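PDB 6D2Y: PbSGBP-B lipoprotein from Prevotella bryantii B14, which probably binds polysaccharide at the cell surface, as a magnesium-containing lipoprotein of a polysaccharide utilization locus. Local coordinates for residues A178-E183 / T188-E193. Numbering follows the deposited sequence.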
loop_
_atom_site.group_PDB
_atom_site.type_symbol
_atom_site.label_atom_id
_atom_site.label_comp_id
_atom_site.label_asym_id
_atom_site.label_seq_id
_atom_site.Cartn_x
_atom_site.Cartn_y
_atom_site.Cartn_z
ATOM N N ALA A 178 -8.266 -21.003 -9.055
ATOM C CA ALA A 178 -8.818 -19.838 -8.372
ATOM C C ALA A 178 -8.389 -18.540 -9.042
ATOM O O ALA A 178 -9.102 -17.535 -8.958
ATOM C CB ALA A 178 -8.397 -19.842 -6.904
ATOM N N ILE A 179 -7.236 -18.543 -9.702
ATOM C CA ILE A 179 -6.739 -17.358 -10.393
ATOM C C ILE A 179 -7.503 -17.186 -11.698
ATOM O O ILE A 179 -7.631 -18.128 -12.487
ATOM C CB ILE A 179 -5.227 -17.472 -10.642
ATOM C CG1 ILE A 179 -4.478 -17.617 -9.313
ATOM C CG2 ILE A 179 -4.718 -16.268 -11.420
ATOM C CD1 ILE A 179 -2.978 -17.747 -9.468
ATOM N N THR A 180 -8.012 -15.976 -11.929
ATOM C CA THR A 180 -8.774 -15.666 -13.133
ATOM C C THR A 180 -7.957 -14.937 -14.189
ATOM O O THR A 180 -8.215 -15.114 -15.384
ATOM C CB THR A 180 -10.000 -14.817 -12.783
ATOM O OG1 THR A 180 -9.576 -13.536 -12.303
ATOM C CG2 THR A 180 -10.830 -15.499 -11.705
ATOM N N SER A 181 -6.991 -14.119 -13.780
ATOM C CA SER A 181 -6.166 -13.376 -14.722
ATOM C C SER A 181 -4.907 -12.902 -14.014
ATOM O O SER A 181 -4.914 -12.664 -12.802
ATOM C CB SER A 181 -6.922 -12.183 -15.317
ATOM O OG SER A 181 -7.189 -11.207 -14.326
ATOM N N ILE A 182 -3.829 -12.766 -14.782
ATOM C CA ILE A 182 -2.545 -12.292 -14.275
ATOM C C ILE A 182 -2.008 -11.263 -15.258
ATOM O O ILE A 182 -1.651 -11.609 -16.391
ATOM C CB ILE A 182 -1.536 -13.431 -14.078
ATOM C CG1 ILE A 182 -2.015 -14.396 -12.993
ATOM C CG2 ILE A 182 -0.168 -12.871 -13.718
ATOM C CD1 ILE A 182 -1.051 -15.527 -12.714
ATOM N N GLU A 183 -1.958 -10.006 -14.834
ATOM C CA GLU A 183 -1.318 -8.935 -15.581
ATOM C C GLU A 183 -0.028 -8.532 -14.878
ATOM O O GLU A 183 0.256 -8.960 -13.757
ATOM C CB GLU A 183 -2.250 -7.727 -15.720
ATOM C CG GLU A 183 -3.621 -8.050 -16.289
ATOM C CD GLU A 183 -4.595 -6.894 -16.141
ATOM O OE1 GLU A 183 -4.138 -5.751 -15.925
ATOM O OE2 GLU A 183 -5.818 -7.131 -16.238
ATOM N N THR A 188 -5.650 -11.302 -10.279
ATOM C CA THR A 188 -7.055 -11.421 -9.910
ATOM C C THR A 188 -7.385 -12.882 -9.638
ATOM O O THR A 188 -7.074 -13.754 -10.457
ATOM C CB THR A 188 -7.961 -10.870 -11.012
ATOM O OG1 THR A 188 -7.551 -9.540 -11.347
ATOM C CG2 THR A 188 -9.406 -10.839 -10.544
ATOM N N PHE A 189 -8.016 -13.146 -8.494
ATOM C CA PHE A 189 -8.384 -14.508 -8.138
ATOM C C PHE A 189 -9.669 -14.497 -7.322
ATOM O O PHE A 189 -10.065 -13.474 -6.757
ATOM C CB PHE A 189 -7.263 -15.218 -7.365
ATOM C CG PHE A 189 -7.026 -14.674 -5.977
ATOM C CD1 PHE A 189 -6.240 -13.548 -5.781
ATOM C CD2 PHE A 189 -7.583 -15.294 -4.869
ATOM C CE1 PHE A 189 -6.014 -13.052 -4.508
ATOM C CE2 PHE A 189 -7.365 -14.800 -3.591
ATOM C CZ PHE A 189 -6.579 -13.679 -3.411
ATOM N N THR A 190 -10.321 -15.655 -7.276
ATOM C CA THR A 190 -11.521 -15.855 -6.474
ATOM C C THR A 190 -11.122 -16.517 -5.160
ATOM O O THR A 190 -10.562 -17.619 -5.161
ATOM C CB THR A 190 -12.547 -16.706 -7.225
ATOM O OG1 THR A 190 -12.899 -16.069 -8.458
ATOM C CG2 THR A 190 -13.807 -16.876 -6.390
HETATM N N MSE A 191 -11.411 -15.844 -4.048
HETATM C CA MSE A 191 -10.985 -16.266 -2.712
HETATM C C MSE A 191 -11.513 -17.654 -2.351
HETATM O O MSE A 191 -12.721 -17.847 -2.249
HETATM C CB MSE A 191 -11.457 -15.242 -1.682
HETATM C CG MSE A 191 -11.304 -15.635 -0.219
HETATM SE SE MSE A 191 -9.465 -16.087 0.207
HETATM C CE MSE A 191 -8.643 -14.350 -0.108
ATOM N N PRO A 192 -10.614 -18.618 -2.152
ATOM C CA PRO A 192 -11.044 -19.943 -1.686
ATOM C C PRO A 192 -11.656 -19.870 -0.297
ATOM O O PRO A 192 -11.567 -18.868 0.416
ATOM C CB PRO A 192 -9.753 -20.769 -1.688
ATOM C CG PRO A 192 -8.829 -20.040 -2.594
ATOM C CD PRO A 192 -9.179 -18.587 -2.482
ATOM N N GLU A 193 -12.294 -20.972 0.092
ATOM C CA GLU A 193 -12.945 -21.031 1.391
ATOM C C GLU A 193 -11.964 -21.246 2.534
ATOM O O GLU A 193 -12.303 -20.952 3.684
ATOM C CB GLU A 193 -13.992 -22.147 1.411
ATOM C CG GLU A 193 -15.302 -21.792 0.725
ATOM C CD GLU A 193 -16.465 -21.694 1.698
ATOM O OE1 GLU A 193 -16.233 -21.344 2.875
ATOM O OE2 GLU A 193 -17.611 -21.967 1.285
HETATM O O HOH W 1 -5.498 -9.440 -13.382
#
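With chi1 at 66°, T180 holds OG1 between its backbone N and carbonyl carbon, over the C=O of T188; T188 turns its methyl CG2 anti to its own N and meets that hydroxyl at 3.2 Å. The two side chains meet at a classic beta bulge in the antiparallel hairpin of strands 179-182 and 186-190 in the IPT/TIG domain, an immunoglobulin-like fold, with 179-182 the edge strand of its sheet. T180 and S181 both face T188, and T188 O collects the result: a firm bond from T180 N at 2.8 Å, and weak ones from S181 N and T180 OG1. Within the bulge T188 N returns a nearly straight bond to S181 O (172° at the hydrogen). Towards the other end T190 N binds A178 O, which F189 CA also approaches in a CA-H...O contact. I179 and F189 form a non-hydrogen-bonded pair, I179 CG1 lying 4.2 Å from F189 CB; the phenyl ring turns from strand 179-182, and F189 packs on V149 and I151 of the neighbouring strand 148-154. On the opposite face, beside S181 and T188, one water bridges the hydroxyls, 2.6 Å from S181 OG and 2.9 Å from T188 OG1.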